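Local coordinates for amidase (Bacillus anthracis, PDB 5EWQ), which probably hydrolyses monocarboxylic acid amides to the free acid and ammonia, at residues E66-S69 and I70-R74; H369-N372 and D373-Q377; K394-S397 and N398-K402. All coordinates share one frame; numbering follows the deposited sequence.

Contact 1: residues E66-S69 and I70-R74; sequences ELTS and IYLFR
L67 and Y71 meet one turn apart on the alpha-helix spanning residues 64-79, in a chain with the mixed-sheet core of the amidase family. Apolar contacts come first. The two side chains run alongside each other, and L67 CD1 lies 3.6 Å from Y71 CE2. The leucine reaches the ring because its CG stands anti to the backbone N (chi1 -180°), while L67 O meets the Y71 ring obliquely. One residue on, T68 and L72 repeat the side-by-side arrangement more loosely, with T68 CG2 4.0 Å from L72 CD1. This pair faces strand 161-166, where both side chains touch L163, and T68 also packs on helix 95-104.

Backbone bonds supply the polar part. L72 N donates to T68 O at 3.1 Å in a nearly straight bond (N-H...O 170°), and I70 N to E66 O at 3.1 Å. The bond from Y71 N to L67 O is weak at 3.5 Å. At the polar ends of the side chains, T68 OG1 is hydrogen-bonded back to Y64 O, and the E66 carboxylate to N37 and S63. The last bond joining 66-69 to 70-74 runs from F73 N to S69 O, at 2.9 Å.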
loop_
_atom_site.group_PDB
_atom_site.type_symbol
_atom_site.label_atom_id
_atom_site.label_comp_id
_atom_site.label_asym_id
_atom_site.label_seq_id
_atom_site.Cartn_x
_atom_site.Cartn_y
_atom_site.Cartn_z
ATOM N N GLU A 66 -16.071 -4.233 19.261
ATOM C CA GLU A 66 -16.653 -5.294 18.447
ATOM C C GLU A 66 -16.028 -5.319 17.057
ATOM O O GLU A 66 -15.759 -6.387 16.508
ATOM C CB GLU A 66 -18.168 -5.119 18.334
ATOM C CG GLU A 66 -18.930 -5.397 19.616
ATOM C CD GLU A 66 -20.417 -5.141 19.471
ATOM O OE1 GLU A 66 -20.807 -3.962 19.336
ATOM O OE2 GLU A 66 -21.195 -6.117 19.487
ATOM N N LEU A 67 -15.804 -4.134 16.497
ATOM C CA LEU A 67 -15.209 -4.004 15.172
ATOM C C LEU A 67 -13.809 -4.604 15.136
ATOM O O LEU A 67 -13.443 -5.296 14.186
ATOM C CB LEU A 67 -15.162 -2.534 14.750
ATOM C CG LEU A 67 -14.570 -2.239 13.371
ATOM C CD1 LEU A 67 -15.389 -2.911 12.282
ATOM C CD2 LEU A 67 -14.485 -0.741 13.133
ATOM N N THR A 68 -13.032 -4.336 16.180
ATOM C CA THR A 68 -11.679 -4.866 16.285
ATOM C C THR A 68 -11.706 -6.379 16.483
ATOM O O THR A 68 -10.870 -7.102 15.939
ATOM C CB THR A 68 -10.907 -4.206 17.446
ATOM O OG1 THR A 68 -10.896 -2.784 17.266
ATOM C CG2 THR A 68 -9.474 -4.716 17.502
ATOM N N SER A 69 -12.680 -6.851 17.257
ATOM C CA SER A 69 -12.816 -8.275 17.551
ATOM C C SER A 69 -13.070 -9.093 16.290
ATOM O O SER A 69 -12.525 -10.185 16.129
ATOM C CB SER A 69 -13.947 -8.509 18.554
ATOM O OG SER A 69 -15.206 -8.190 17.988
ATOM N N ILE A 70 -13.903 -8.559 15.401
ATOM C CA ILE A 70 -14.237 -9.239 14.153
ATOM C C ILE A 70 -13.004 -9.424 13.276
ATOM O O ILE A 70 -12.751 -10.516 12.768
ATOM C CB ILE A 70 -15.310 -8.466 13.361
ATOM C CG1 ILE A 70 -16.610 -8.390 14.161
ATOM C CG2 ILE A 70 -15.559 -9.124 12.012
ATOM C CD1 ILE A 70 -17.698 -7.589 13.483
ATOM N N TYR A 71 -12.235 -8.354 13.113
ATOM C CA TYR A 71 -11.028 -8.390 12.295
ATOM C C TYR A 71 -10.005 -9.380 12.840
ATOM O O TYR A 71 -9.452 -10.182 12.091
ATOM C CB TYR A 71 -10.415 -6.993 12.198
ATOM C CG TYR A 71 -11.225 -6.044 11.348
ATOM C CD1 TYR A 71 -11.765 -6.457 10.138
ATOM C CD2 TYR A 71 -11.462 -4.741 11.759
ATOM C CE1 TYR A 71 -12.510 -5.597 9.355
ATOM C CE2 TYR A 71 -12.209 -3.873 10.985
ATOM C CZ TYR A 71 -12.729 -4.306 9.784
ATOM O OH TYR A 71 -13.473 -3.449 9.005
ATOM N N LEU A 72 -9.765 -9.323 14.147
ATOM C CA LEU A 72 -8.842 -10.247 14.799
ATOM C C LEU A 72 -9.308 -11.689 14.631
ATOM O O LEU A 72 -8.497 -12.595 14.442
ATOM C CB LEU A 72 -8.701 -9.910 16.284
ATOM C CG LEU A 72 -8.074 -8.560 16.631
ATOM C CD1 LEU A 72 -8.022 -8.367 18.139
ATOM C CD2 LEU A 72 -6.687 -8.438 16.021
ATOM N N PHE A 73 -10.619 -11.888 14.700
ATOM C CA PHE A 73 -11.204 -13.212 14.532
ATOM C C PHE A 73 -11.026 -13.710 13.101
ATOM O O PHE A 73 -10.760 -14.890 12.874
ATOM C CB PHE A 73 -12.686 -13.194 14.910
ATOM C CG PHE A 73 -13.375 -14.516 14.738
ATOM C CD1 PHE A 73 -13.079 -15.580 15.573
ATOM C CD2 PHE A 73 -14.329 -14.692 13.749
ATOM C CE1 PHE A 73 -13.715 -16.798 15.420
ATOM C CE2 PHE A 73 -14.968 -15.907 13.590
ATOM C CZ PHE A 73 -14.661 -16.961 14.427
ATOM N N ARG A 74 -11.169 -12.802 12.141
ATOM C CA ARG A 74 -11.012 -13.150 10.733
ATOM C C ARG A 74 -9.555 -13.450 10.394
ATOM O O ARG A 74 -9.268 -14.362 9.622
ATOM C CB ARG A 74 -11.541 -12.027 9.838
ATOM C CG ARG A 74 -13.052 -11.860 9.886
ATOM C CD ARG A 74 -13.523 -10.807 8.897
ATOM N NE ARG A 74 -13.158 -11.150 7.526
ATOM C CZ ARG A 74 -13.898 -11.904 6.721
ATOM N NH1 ARG A 74 -15.052 -12.398 7.149
ATOM N NH2 ARG A 74 -13.486 -12.164 5.488
#

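Contact 2: residues H369-N372 and D373-Q377; sequences HNVN and DYFSQ
D373 N, Y374 N and F375 N donate to H369 O, N370 O and V371 O at 3.0, 2.9 and 3.0 Å, the i to i+4 pattern of an alpha-helix, here in helix 360-377; the following bond, S376 N to N372 O, is weak.

Among the side chains, V371 and F375 provide the apolar contact. They lie side by side and point the same way, with V371 CG1 3.5 Å from F375 CE2, and the methyl meets the ring obliquely. F375 extends this patch to V381 and V383 in the loop that follows. Y374 leaves in another direction: its CG is anti to the backbone N (chi1 175°), and its hydroxyl is hydrogen-bonded to Q126, with W143 and I254 touching the side chain. The CB atoms of N370 and N372 point away from residues 373-377, and their OD1 atoms accept from the backbone N of E258 and of L386.

The polar contact within residues 373-377 centres on D373 O. S376 OG donates to it at 2.6 Å and Q377 NE2 at 3.2 Å, from opposite faces of the carbonyl plane and both well out of that plane. Q377 N bonds to Y374 O rather than to D373 O, so these two side-chain donors probably supply partners that the i to i+4 bond does not, while V371 and F375 make an apolar contact on the buried side.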
loop_
_atom_site.group_PDB
_atom_site.type_symbol
_atom_site.label_atom_id
_atom_site.label_comp_id
_atom_site.label_asym_id
_atom_site.label_seq_id
_atom_site.Cartn_x
_atom_site.Cartn_y
_atom_site.Cartn_z
ATOM N N HIS A 369 23.185 3.230 1.220
ATOM C CA HIS A 369 23.361 4.468 1.970
ATOM C C HIS A 369 22.151 4.798 2.842
ATOM O O HIS A 369 22.308 5.209 3.992
ATOM C CB HIS A 369 23.654 5.624 1.014
ATOM C CG HIS A 369 24.968 5.502 0.309
ATOM N ND1 HIS A 369 25.236 4.498 -0.598
ATOM C CD2 HIS A 369 26.095 6.249 0.384
ATOM C CE1 HIS A 369 26.467 4.636 -1.055
ATOM N NE2 HIS A 369 27.011 5.693 -0.474
ATOM N N ASN A 370 20.952 4.622 2.298
ATOM C CA ASN A 370 19.731 4.885 3.056
ATOM C C ASN A 370 19.591 3.954 4.256
ATOM O O ASN A 370 19.219 4.386 5.346
ATOM C CB ASN A 370 18.497 4.755 2.161
ATOM C CG ASN A 370 18.388 5.877 1.150
ATOM O OD1 ASN A 370 17.743 5.728 0.111
ATOM N ND2 ASN A 370 19.018 7.007 1.447
ATOM N N VAL A 371 19.893 2.677 4.046
ATOM C CA VAL A 371 19.783 1.676 5.101
ATOM C C VAL A 371 20.799 1.918 6.215
ATOM O O VAL A 371 20.449 1.906 7.397
ATOM C CB VAL A 371 19.966 0.252 4.534
ATOM C CG1 VAL A 371 20.251 -0.740 5.649
ATOM C CG2 VAL A 371 18.733 -0.164 3.748
ATOM N N ASN A 372 22.053 2.146 5.835
ATOM C CA ASN A 372 23.109 2.401 6.810
ATOM C C ASN A 372 22.854 3.671 7.615
ATOM O O ASN A 372 23.107 3.712 8.818
ATOM C CB ASN A 372 24.470 2.493 6.116
ATOM C CG ASN A 372 24.922 1.163 5.542
ATOM O OD1 ASN A 372 24.396 0.109 5.897
ATOM N ND2 ASN A 372 25.909 1.207 4.653
ATOM N N ASP A 373 22.351 4.704 6.945
ATOM C CA ASP A 373 22.012 5.956 7.613
ATOM C C ASP A 373 20.788 5.783 8.506
ATOM O O ASP A 373 20.649 6.462 9.524
ATOM C CB ASP A 373 21.763 7.067 6.590
ATOM C CG ASP A 373 23.034 7.512 5.889
ATOM O OD1 ASP A 373 24.003 6.725 5.856
ATOM O OD2 ASP A 373 23.061 8.648 5.370
ATOM N N TYR A 374 19.903 4.870 8.119
ATOM C CA TYR A 374 18.707 4.580 8.902
ATOM C C TYR A 374 19.066 3.899 10.218
ATOM O O TYR A 374 18.586 4.287 11.282
ATOM C CB TYR A 374 17.742 3.701 8.100
ATOM C CG TYR A 374 16.526 3.248 8.879
ATOM C CD1 TYR A 374 15.423 4.077 9.028
ATOM C CD2 TYR A 374 16.482 1.987 9.463
ATOM C CE1 TYR A 374 14.310 3.666 9.739
ATOM C CE2 TYR A 374 15.374 1.568 10.177
ATOM C CZ TYR A 374 14.291 2.411 10.311
ATOM O OH TYR A 374 13.188 1.998 11.019
ATOM N N PHE A 375 19.914 2.879 10.131
ATOM C CA PHE A 375 20.314 2.105 11.299
ATOM C C PHE A 375 21.191 2.909 12.255
ATOM O O PHE A 375 21.254 2.613 13.449
ATOM C CB PHE A 375 21.047 0.834 10.861
ATOM C CG PHE A 375 20.140 -0.234 10.317
ATOM C CD1 PHE A 375 18.834 -0.350 10.767
ATOM C CD2 PHE A 375 20.592 -1.123 9.356
ATOM C CE1 PHE A 375 17.999 -1.335 10.269
ATOM C CE2 PHE A 375 19.760 -2.107 8.854
ATOM C CZ PHE A 375 18.464 -2.211 9.311
ATOM N N SER A 376 21.867 3.924 11.726
ATOM C CA SER A 376 22.747 4.760 12.538
ATOM C C SER A 376 21.950 5.633 13.500
ATOM O O SER A 376 22.455 6.045 14.544
ATOM C CB SER A 376 23.626 5.636 11.645
ATOM O OG SER A 376 22.840 6.543 10.891
ATOM N N GLN A 377 20.700 5.911 13.143
ATOM C CA GLN A 377 19.839 6.760 13.956
ATOM C C GLN A 377 19.163 5.971 15.072
ATOM O O GLN A 377 18.829 6.525 16.119
ATOM C CB GLN A 377 18.782 7.438 13.083
ATOM C CG GLN A 377 19.353 8.250 11.934
ATOM C CD GLN A 377 18.274 8.871 11.068
ATOM O OE1 GLN A 377 17.675 9.884 11.433
ATOM N NE2 GLN A 377 18.016 8.263 9.915
#

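Contact 3: residues K394-S397 and N398-K402; sequences KRDS and NRRIK
D396 and R400 form the compact part of the turn between helix 386-394 and the short helix 397-400, where D396 occupies the N-cap position. The bonding at this start comes from the D396 backbone, since its side chain makes no capping bond. D396 O accepts R400 N at 2.9 Å, nearly in line with the carbonyl bond, and R399 N at 3.3 Å from above the carbonyl plane (52° out of it). With CG beside the backbone N (chi1 -57°) and the chain extended from there to NE, the R400 side chain runs back past D396, whose CB sits over one face of the guanidinium, offset toward its rim, 3.6 Å from R400 NE. F392 fixes the far end of this arginine, taking a hydrogen bond from NH1 on its carbonyl oxygen and a cation-pi contact on its ring. D396 OD2 packs against the aliphatic R399 CB at 3.4 Å, but lies 4.4 Å from R400 NE and well out of the guanidinium plane, so opposite charges are near without a salt bridge. R399 bends away to a cation-pi contact with Y17.

The solvent side is looser. K394 and S397 are exposed; the bond from S397 OG to K394 O is weak at 3.5 Å, and K394 NZ pairs with E409. At the far end of the turn, where I401 leaves helical geometry, its N still donates to S397 O at 2.9 Å.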
loop_
_atom_site.group_PDB
_atom_site.type_symbol
_atom_site.label_atom_id
_atom_site.label_comp_id
_atom_site.label_asym_id
_atom_site.label_seq_id
_atom_site.Cartn_x
_atom_site.Cartn_y
_atom_site.Cartn_z
ATOM N N LYS A 394 23.796 -15.347 5.851
ATOM C CA LYS A 394 24.639 -16.465 5.437
ATOM C C LYS A 394 24.661 -17.603 6.457
ATOM O O LYS A 394 24.858 -18.763 6.096
ATOM C CB LYS A 394 26.070 -15.983 5.183
ATOM C CG LYS A 394 26.288 -15.297 3.843
ATOM C CD LYS A 394 27.715 -14.777 3.735
ATOM C CE LYS A 394 28.130 -14.544 2.289
ATOM N NZ LYS A 394 27.321 -13.491 1.620
ATOM N N ARG A 395 24.454 -17.268 7.726
ATOM C CA ARG A 395 24.575 -18.245 8.806
ATOM C C ARG A 395 23.406 -19.229 8.844
ATOM O O ARG A 395 23.475 -20.258 9.516
ATOM C CB ARG A 395 24.705 -17.529 10.152
ATOM C CG ARG A 395 25.938 -16.642 10.249
ATOM C CD ARG A 395 26.066 -16.005 11.623
ATOM N NE ARG A 395 27.189 -15.074 11.695
ATOM C CZ ARG A 395 28.416 -15.411 12.080
ATOM N NH1 ARG A 395 29.376 -14.497 12.117
ATOM N NH2 ARG A 395 28.682 -16.662 12.431
ATOM N N ASP A 396 22.337 -18.907 8.124
ATOM C CA ASP A 396 21.199 -19.811 7.988
ATOM C C ASP A 396 20.447 -19.487 6.701
ATOM O O ASP A 396 19.346 -18.934 6.730
ATOM C CB ASP A 396 20.272 -19.711 9.202
ATOM C CG ASP A 396 19.295 -20.868 9.286
ATOM O OD1 ASP A 396 19.523 -21.891 8.605
ATOM O OD2 ASP A 396 18.305 -20.760 10.041
ATOM N N SER A 397 21.057 -19.841 5.573
ATOM C CA SER A 397 20.573 -19.449 4.253
ATOM C C SER A 397 19.162 -19.943 3.945
ATOM O O SER A 397 18.318 -19.172 3.490
ATOM C CB SER A 397 21.536 -19.952 3.176
ATOM O OG SER A 397 22.841 -19.439 3.379
ATOM N N ASN A 398 18.913 -21.226 4.191
ATOM C CA ASN A 398 17.637 -21.849 3.847
ATOM C C ASN A 398 16.440 -21.172 4.512
ATOM O O ASN A 398 15.325 -21.208 3.992
ATOM C CB ASN A 398 17.660 -23.333 4.218
ATOM C CG ASN A 398 16.432 -24.075 3.729
ATOM O OD1 ASN A 398 15.835 -23.711 2.715
ATOM N ND2 ASN A 398 16.048 -25.123 4.449
ATOM N N ARG A 399 16.679 -20.552 5.660
ATOM C CA ARG A 399 15.616 -19.889 6.400
ATOM C C ARG A 399 15.589 -18.387 6.121
ATOM O O ARG A 399 14.535 -17.820 5.830
ATOM C CB ARG A 399 15.780 -20.139 7.902
ATOM C CG ARG A 399 14.480 -20.395 8.661
ATOM C CD ARG A 399 13.464 -19.293 8.419
ATOM N NE ARG A 399 12.611 -19.039 9.573
ATOM C CZ ARG A 399 11.813 -17.982 9.677
ATOM N NH1 ARG A 399 11.064 -17.812 10.759
ATOM N NH2 ARG A 399 11.770 -17.092 8.698
ATOM N N ARG A 400 16.750 -17.749 6.211
ATOM C CA ARG A 400 16.828 -16.292 6.179
ATOM C C ARG A 400 16.867 -15.716 4.765
ATOM O O ARG A 400 16.394 -14.605 4.530
ATOM C CB ARG A 400 18.049 -15.830 6.978
ATOM C CG ARG A 400 18.021 -16.325 8.414
ATOM C CD ARG A 400 19.298 -16.017 9.170
ATOM N NE ARG A 400 19.228 -16.529 10.536
ATOM C CZ ARG A 400 20.199 -16.408 11.435
ATOM N NH1 ARG A 400 21.329 -15.790 11.118
ATOM N NH2 ARG A 400 20.039 -16.906 12.654
ATOM N N ILE A 401 17.427 -16.471 3.824
ATOM C CA ILE A 401 17.460 -16.051 2.426
ATOM C C ILE A 401 17.210 -17.231 1.491
ATOM O O ILE A 401 18.090 -17.628 0.726
ATOM C CB ILE A 401 18.803 -15.387 2.059
ATOM C CG1 ILE A 401 19.967 -16.127 2.722
ATOM C CG2 ILE A 401 18.810 -13.925 2.477
ATOM C CD1 ILE A 401 21.326 -15.682 2.233
ATOM N N LYS A 402 16.001 -17.781 1.561
ATOM C CA LYS A 402 15.617 -18.938 0.757
ATOM C C LYS A 402 15.856 -18.709 -0.733
ATOM O O LYS A 402 16.235 -19.630 -1.459
ATOM C CB LYS A 402 14.145 -19.287 1.002
ATOM C CG LYS A 402 13.617 -20.419 0.133
ATOM C CD LYS A 402 12.125 -20.625 0.337
ATOM C CE LYS A 402 11.572 -21.660 -0.626
ATOM N NZ LYS A 402 12.190 -23.000 -0.422
#

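In the fold
The three contacts are local and separate, following one another along the chain without touching. Contact 1 lies within helix 64-79 beside strand 161-166 of the mixed sheet, and its centre is about 37 Å from that of contact 2 and about 35 Å from that of contact 3. Contacts 2 and 3 are closer neighbours, their centres about 23 Å and nearest atoms about 13 Å apart. Helix 386-394 connects them, contact 2 meeting its start and contact 3 its end. An acetate, probably from the crystallisation liquor, lies about 4 Å from the side chain of F73 in contact 1, and alone does not identify an active site.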